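Local coordinates for sulfur carrier protein ThiS adenylyltransferase (Escherichia coli, PDB 1ZUD) that uses ATP to adenylate the C-terminal glycine carboxylate of the sulfur carrier protein ThiS in thiamine biosynthesis, at residues A119-D124 with K207-I212; P145-S150 with L203-L208; V31-L36 with P42-L47. One frame throughout, in Å; residues are numbered along the deposited sequence.

How the contacts relate
Contact 3 comes first along the chain and closes a short loop: strand 30-34 turns through a glycine-rich bend and is covered at once by helix 40-50. After it, contact 1 opens at 119-124 and contact 2 at 145-150, two neighbouring parallel strands, and both end on the long helix 191-210. The loop of contact 2 lies within that of contact 1, and the two share Lys-207 and Leu-208. Strands 30-34, 121-124 and 146-152 are adjacent in one sheet. Helices 40-50 and 191-210 pack side by side over these strands, Leu-47 of contact 3 touching Ala-205 and Ile-206 of contact 2.

Contact 1: A119-D124 with K207-I212; sequences ADVVLD and KLLSGI. With NA (sodium ion), chain J.
Val-121 meets two successive leucines of the helix end with its two branches. Its CG1 lies against the fork of Leu-209, 4.0 Å from Leu-209 CD2. Its CB and CG2 lie against Leu-208, with Val-121 CB 3.6 Å from Leu-208 CD2 in one of the two deposited conformers of that leucine, so this touch is less certain; the two side chains overlap alongside, pointing opposite ways. Val-121 divides its methyls this way because CG1 sits between the backbone N and the carbonyl carbon (chi1 58°), while CG2 is anti to the N. Leu-209 also reaches the residue just before the strand, its CD2 3.8 Å from Asp-120 CB, and it touches Val-31 of the next strand. Cutting Leu-209 back to an alanine would probably strip Asp-120 CB and Val-121 CG1 of the leucine's cover and open a gap beside Val-31. The carboxylate of Asp-120 is engaged elsewhere, OD2 taking the N-H of Gln-30. Just before it, Ala-119 O binds sodium at 2.4 Å, with Val-116 O, Ala-117 O, Thr-144 OG1 and two waters. Beyond the leucines the helix closes in a Schellman motif: Gly-211 takes positive phi, Ile-212 N bonds to Lys-207 O at 2.9 Å and Gly-211 N weakly to Leu-208 O. The whole is helix-on-sheet packing of a Rossmann-like alpha/beta fold.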
# COMPACT_ATOMS: atom_id res chain seq x y z
N ALA C 119 24.99 6.45 -0.71
CA ALA C 119 23.82 5.64 -0.29
C ALA C 119 23.95 4.16 -0.67
O ALA C 119 24.56 3.81 -1.70
CB ALA C 119 22.52 6.20 -0.94
N ASP C 120 23.39 3.28 0.16
CA ASP C 120 23.34 1.84 -0.19
C ASP C 120 22.17 1.61 -1.13
O ASP C 120 22.12 0.64 -1.93
CB ASP C 120 23.16 1.00 1.05
CG ASP C 120 24.38 1.08 1.95
OD1 ASP C 120 25.47 0.72 1.46
OD2 ASP C 120 24.26 1.52 3.12
N VAL C 121 21.17 2.47 -1.02
CA VAL C 121 20.00 2.33 -1.92
C VAL C 121 19.35 3.69 -2.05
O VAL C 121 19.35 4.48 -1.10
CB VAL C 121 18.94 1.30 -1.39
CG1 VAL C 121 18.44 1.69 0.00
CG2 VAL C 121 17.73 1.28 -2.33
N VAL C 122 18.79 3.96 -3.22
CA VAL C 122 18.18 5.26 -3.45
C VAL C 122 16.66 5.11 -3.65
O VAL C 122 16.19 4.19 -4.35
CB VAL C 122 18.81 5.92 -4.72
CG1 VAL C 122 18.05 7.26 -5.11
CG2 VAL C 122 20.30 6.17 -4.50
N LEU C 123 15.88 5.99 -3.00
CA LEU C 123 14.43 5.98 -3.25
C LEU C 123 14.12 7.21 -4.07
O LEU C 123 14.40 8.36 -3.65
CB LEU C 123 13.58 6.05 -1.97
CG LEU C 123 13.61 5.04 -0.84
CD1 LEU C 123 12.21 4.87 -0.21
CD2 LEU C 123 14.16 3.76 -1.33
N ASP C 124 13.63 6.97 -5.29
CA ASP C 124 13.23 8.07 -6.19
C ASP C 124 11.74 8.39 -5.87
O ASP C 124 10.85 7.65 -6.23
CB ASP C 124 13.36 7.68 -7.66
CG ASP C 124 12.63 8.64 -8.61
OD1 ASP C 124 12.29 9.79 -8.23
OD2 ASP C 124 12.38 8.22 -9.77
N LYS C 207 13.73 -4.84 2.80
CA LYS C 207 14.05 -6.18 2.31
C LYS C 207 15.44 -6.19 1.65
O LYS C 207 16.25 -7.13 1.89
CB LYS C 207 12.98 -6.69 1.31
CG LYS C 207 11.64 -7.03 2.00
CD LYS C 207 10.64 -7.68 1.04
CE LYS C 207 10.28 -6.70 -0.09
NZ LYS C 207 9.32 -7.34 -1.03
N LEU C 208 15.71 -5.16 0.84
CA LEU C 208 16.99 -5.13 0.17
C LEU C 208 18.13 -4.97 1.16
O LEU C 208 19.15 -5.67 1.06
CB LEU C 208 17.06 -3.99 -0.84
CG LEU C 208 18.50 -3.66 -1.25
CD1 LEU C 208 18.99 -4.65 -2.30
CD2 LEU C 208 18.52 -2.28 -1.79
N LEU C 209 17.98 -4.05 2.13
CA LEU C 209 19.03 -3.82 3.09
C LEU C 209 19.20 -4.96 4.09
O LEU C 209 20.30 -5.20 4.58
CB LEU C 209 18.80 -2.51 3.83
CG LEU C 209 18.78 -1.27 2.90
CD1 LEU C 209 18.23 -0.07 3.68
CD2 LEU C 209 20.15 -0.99 2.38
N SER C 210 18.14 -5.69 4.40
CA SER C 210 18.35 -6.74 5.40
C SER C 210 18.69 -8.06 4.72
O SER C 210 18.97 -9.04 5.37
CB SER C 210 17.10 -6.87 6.28
OG SER C 210 15.99 -7.24 5.49
N GLY C 211 18.67 -8.10 3.40
CA GLY C 211 19.02 -9.32 2.71
C GLY C 211 17.91 -10.34 2.58
O GLY C 211 18.19 -11.51 2.54
N ILE C 212 16.66 -9.89 2.48
CA ILE C 212 15.54 -10.79 2.34
C ILE C 212 15.31 -11.06 0.87
O ILE C 212 15.13 -10.15 0.09
CB ILE C 212 14.29 -10.18 3.00
CG1 ILE C 212 14.51 -10.18 4.53
CG2 ILE C 212 13.04 -10.96 2.67
CD1 ILE C 212 13.59 -9.30 5.25
NA NA J . 25.92 4.13 -3.67
O HOH W 1 26.68 1.99 -2.87
O HOH W 2 27.93 3.84 -5.17

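Contact 2: P145-S150 with L203-L208; sequences PLITAS and LEAIKL
The peptide between Glu-204 and Ala-205 receives Ile-147 on one face: the CD1 methyl of Ile-147 stands almost directly above Ala-205 N, at 3.5 Å. With CG1 anti to the carbonyl carbon (chi1 -62°) and chi2 extended, CD1 is carried straight out from the strand to the helix backbone. It also touches the methyl of Ala-205, while Ile-147 CG2 lies 4.0 Å from Glu-204 CB, so this isoleucine bridges both residues. The puckered ring of Pro-145 is met at its CB and CG atoms by Leu-208, whose CD2 methyl, in one of two deposited conformers, lies 3.8 Å from Pro-145 CB and almost as near to CG; the two side chains stand roughly perpendicular, and the touch is less certain for the second conformer. The Glu-204 chain is bent at chi2, which carries its carboxylate clear of Ile-147. Its OE1 takes Lys-207 NZ at 2.9 Å in a salt bridge, on the syn side and 31° out of the carboxylate plane; a weak bond from NZ to OE2 accompanies it. OE1 is gripped further by Arg-220 NH1 and by Ser-227 OG of the second subunit, so a buried charge at the dimer interface has several partners. Strand 146-152 runs between strands 121-124 and 155-161. Ile-147 faces helix 191-210, whereas Leu-146 points away to helix 129-141; Leu-47 of helix 40-50 flanks Ala-205, so two helices lie side by side on the same face.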
# COMPACT_ATOMS: atom_id res chain seq x y z
N PRO C 145 21.41 0.31 -6.11
CA PRO C 145 20.02 -0.10 -6.30
C PRO C 145 19.11 1.12 -6.26
O PRO C 145 19.32 2.06 -5.47
CB PRO C 145 19.75 -1.04 -5.11
CG PRO C 145 21.07 -1.48 -4.65
CD PRO C 145 22.06 -0.41 -4.99
N LEU C 146 18.07 1.10 -7.08
CA LEU C 146 17.13 2.20 -7.15
C LEU C 146 15.67 1.69 -7.00
O LEU C 146 15.23 0.76 -7.70
CB LEU C 146 17.31 2.98 -8.51
CG LEU C 146 16.26 4.05 -8.87
CD1 LEU C 146 16.27 5.17 -7.84
CD2 LEU C 146 16.53 4.64 -10.24
N ILE C 147 14.94 2.26 -6.05
CA ILE C 147 13.54 1.87 -5.85
C ILE C 147 12.75 3.07 -6.24
O ILE C 147 12.81 4.12 -5.61
CB ILE C 147 13.28 1.45 -4.36
CG1 ILE C 147 14.16 0.24 -4.02
CG2 ILE C 147 11.80 1.09 -4.16
CD1 ILE C 147 14.26 -0.12 -2.51
N THR C 148 11.95 2.94 -7.29
CA THR C 148 11.23 4.09 -7.78
C THR C 148 9.75 3.89 -7.80
O THR C 148 9.27 2.81 -8.09
CB THR C 148 11.73 4.48 -9.26
OG1 THR C 148 10.98 5.60 -9.75
CG2 THR C 148 11.52 3.29 -10.25
N ALA C 149 9.00 4.96 -7.54
CA ALA C 149 7.53 4.84 -7.56
C ALA C 149 6.91 6.16 -7.98
O ALA C 149 7.56 7.17 -7.96
CB ALA C 149 7.01 4.42 -6.16
N SER C 150 5.64 6.13 -8.40
CA SER C 150 4.95 7.32 -8.81
C SER C 150 3.45 7.08 -8.55
O SER C 150 2.99 5.93 -8.33
CB SER C 150 5.19 7.58 -10.32
OG SER C 150 4.77 6.44 -11.06
N LEU C 203 9.17 -0.64 2.29
CA LEU C 203 9.16 -2.08 2.41
C LEU C 203 10.29 -2.69 1.52
O LEU C 203 11.04 -3.56 1.96
CB LEU C 203 7.83 -2.68 1.91
CG LEU C 203 7.23 -3.92 2.64
CD1 LEU C 203 6.32 -4.67 1.66
CD2 LEU C 203 8.24 -4.85 3.32
N GLU C 204 10.36 -2.27 0.27
CA GLU C 204 11.38 -2.84 -0.65
C GLU C 204 12.79 -2.52 -0.12
O GLU C 204 13.72 -3.31 -0.20
CB GLU C 204 11.14 -2.26 -2.08
CG GLU C 204 9.83 -2.79 -2.72
CD GLU C 204 9.74 -4.32 -2.70
OE1 GLU C 204 8.63 -4.90 -2.53
OE2 GLU C 204 10.81 -4.95 -2.84
N ALA C 205 12.93 -1.34 0.47
CA ALA C 205 14.24 -0.94 1.00
C ALA C 205 14.68 -1.78 2.17
O ALA C 205 15.86 -2.17 2.27
CB ALA C 205 14.23 0.56 1.42
N ILE C 206 13.75 -2.09 3.04
CA ILE C 206 14.07 -2.90 4.19
C ILE C 206 14.45 -4.30 3.77
O ILE C 206 15.38 -4.87 4.33
CB ILE C 206 12.85 -2.95 5.15
CG1 ILE C 206 12.65 -1.53 5.71
CG2 ILE C 206 13.08 -3.94 6.29
CD1 ILE C 206 11.28 -1.29 6.32
N LYS C 207 13.73 -4.84 2.80
CA LYS C 207 14.05 -6.18 2.31
C LYS C 207 15.44 -6.19 1.65
O LYS C 207 16.25 -7.13 1.89
CB LYS C 207 12.98 -6.69 1.31
CG LYS C 207 11.64 -7.03 2.00
CD LYS C 207 10.64 -7.68 1.04
CE LYS C 207 10.28 -6.70 -0.09
NZ LYS C 207 9.32 -7.34 -1.03
N LEU C 208 15.71 -5.16 0.84
CA LEU C 208 16.99 -5.13 0.17
C LEU C 208 18.13 -4.97 1.16
O LEU C 208 19.15 -5.67 1.06
CB LEU C 208 17.06 -3.99 -0.84
CG LEU C 208 18.50 -3.66 -1.25
CD1 LEU C 208 18.99 -4.65 -2.30
CD2 LEU C 208 18.52 -2.28 -1.79

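Contact 3: V31-L36 with P42-L47; sequences VLIIGL and PAALYL
Ile-33 is the bump that fills the main hollow. Its CD1 methyl pushes against the helix at Ala-44, coming 3.5 Å from Ala-44 CA, a snug, slightly compressed touch, and 3.6 Å from Ala-44 CB. The small alanine makes the dent: with only a methyl there, the isoleucine tip reaches the helix backbone itself, and the axes of strand 31-34 and helix 42-47 approach to 9.9 Å. Ala-43 C lies beside Ala-44 in the floor, 4.3 Å from Ile-33 CD1, and Leu-47 CD2 forms the rim at 4.2 Å from the same methyl. The tip is aimed by an extended side chain, CG1 anti to the carbonyl carbon (chi1 -59°) and chi2 169°. Strand and helix run nearly antiparallel, at 159°, as expected of the first half of a beta-alpha-beta unit that continues into strand 54-58. The bend joining them carries a sequence that fits the GxGxxG pattern of Rossmann nucleotide-binding folds, consistent with the ATP site nearby; it begins at Gly-35, whose positive phi would jam a side chain against the preceding carbonyl O. Just after this glycine, Leu-36 N bonds to OD1 of Asp-59, an ATP-binding residue; Gly-38 of the same bend binds ATP too. Toward the start of the strand a shallower fit follows: Val-31 CG1 lies 4.4 Å from Leu-47 CD2, a looser contact. Leu-47 is deposited in two conformers and the one described has unusual torsions, so its exact fit is doubtful. Ala-44 also touches Leu-91 of helix 83-94. Leu-123 of the neighbouring strand touches Ala-43 and Leu-47, and Tyr-46 packs on Gly-195 of the second subunit.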
# COMPACT_ATOMS: atom_id res chain seq x y z
N VAL C 31 20.38 5.31 3.36
CA VAL C 31 19.36 5.42 2.30
C VAL C 31 19.19 6.86 1.90
O VAL C 31 19.15 7.78 2.76
CB VAL C 31 17.96 4.86 2.78
CG1 VAL C 31 16.84 5.21 1.75
CG2 VAL C 31 18.02 3.33 2.90
N LEU C 32 19.17 7.09 0.60
CA LEU C 32 18.93 8.43 0.10
C LEU C 32 17.48 8.48 -0.42
O LEU C 32 17.10 7.72 -1.34
CB LEU C 32 19.91 8.80 -1.05
CG LEU C 32 19.65 10.08 -1.88
CD1 LEU C 32 19.79 11.40 -1.03
CD2 LEU C 32 20.61 10.07 -3.05
N ILE C 33 16.69 9.40 0.16
CA ILE C 33 15.31 9.61 -0.29
C ILE C 33 15.29 10.95 -1.06
O ILE C 33 15.55 12.04 -0.50
CB ILE C 33 14.30 9.67 0.91
CG1 ILE C 33 14.37 8.34 1.71
CG2 ILE C 33 12.84 9.94 0.35
CD1 ILE C 33 13.61 8.37 3.10
N ILE C 34 15.02 10.88 -2.36
CA ILE C 34 14.97 12.10 -3.16
C ILE C 34 13.50 12.48 -3.39
O ILE C 34 12.80 11.79 -4.11
CB ILE C 34 15.69 11.88 -4.48
CG1 ILE C 34 17.10 11.35 -4.19
CG2 ILE C 34 15.84 13.21 -5.20
CD1 ILE C 34 17.84 10.94 -5.48
N GLY C 35 13.05 13.57 -2.77
CA GLY C 35 11.66 13.97 -2.87
C GLY C 35 10.97 13.74 -1.53
O GLY C 35 10.91 12.63 -1.06
N LEU C 36 10.52 14.80 -0.87
CA LEU C 36 9.85 14.65 0.43
C LEU C 36 8.38 15.05 0.32
O LEU C 36 7.86 15.90 1.09
CB LEU C 36 10.58 15.50 1.48
CG LEU C 36 12.01 15.01 1.75
CD1 LEU C 36 12.80 15.98 2.71
CD2 LEU C 36 11.91 13.59 2.34
N PRO C 42 5.91 9.23 3.73
CA PRO C 42 5.71 7.95 4.47
C PRO C 42 6.94 7.06 4.37
O PRO C 42 7.26 6.35 5.33
CB PRO C 42 4.52 7.29 3.80
CG PRO C 42 4.42 7.98 2.48
CD PRO C 42 4.98 9.34 2.59
N ALA C 43 7.63 7.07 3.22
CA ALA C 43 8.82 6.22 3.14
C ALA C 43 9.84 6.62 4.23
O ALA C 43 10.42 5.76 4.92
CB ALA C 43 9.48 6.31 1.75
N ALA C 44 10.05 7.90 4.41
CA ALA C 44 11.02 8.32 5.41
C ALA C 44 10.55 7.93 6.86
O ALA C 44 11.37 7.47 7.67
CB ALA C 44 11.26 9.85 5.33
N LEU C 45 9.26 8.11 7.15
CA LEU C 45 8.72 7.79 8.47
C LEU C 45 8.96 6.31 8.77
O LEU C 45 9.42 5.96 9.84
CB LEU C 45 7.19 8.06 8.53
CG LEU C 45 6.86 9.50 8.96
CD1 LEU C 45 5.45 9.89 8.47
CD2 LEU C 45 7.05 9.65 10.49
N TYR C 46 8.62 5.44 7.82
CA TYR C 46 8.80 3.99 8.05
C TYR C 46 10.24 3.56 8.12
O TYR C 46 10.60 2.63 8.87
CB TYR C 46 8.05 3.16 6.99
CG TYR C 46 6.57 3.13 7.26
CD1 TYR C 46 5.69 3.94 6.51
CD2 TYR C 46 6.06 2.41 8.34
CE1 TYR C 46 4.35 4.05 6.85
CE2 TYR C 46 4.69 2.47 8.69
CZ TYR C 46 3.84 3.31 7.92
OH TYR C 46 2.50 3.37 8.21
N LEU C 47 11.07 4.17 7.28
CA LEU C 47 12.51 3.83 7.27
C LEU C 47 13.12 4.31 8.60
O LEU C 47 13.95 3.62 9.21
CB LEU C 47 13.16 4.48 6.05
CG LEU C 47 13.50 3.54 4.85
CD1 LEU C 47 12.99 2.09 4.99
CD2 LEU C 47 13.01 4.20 3.59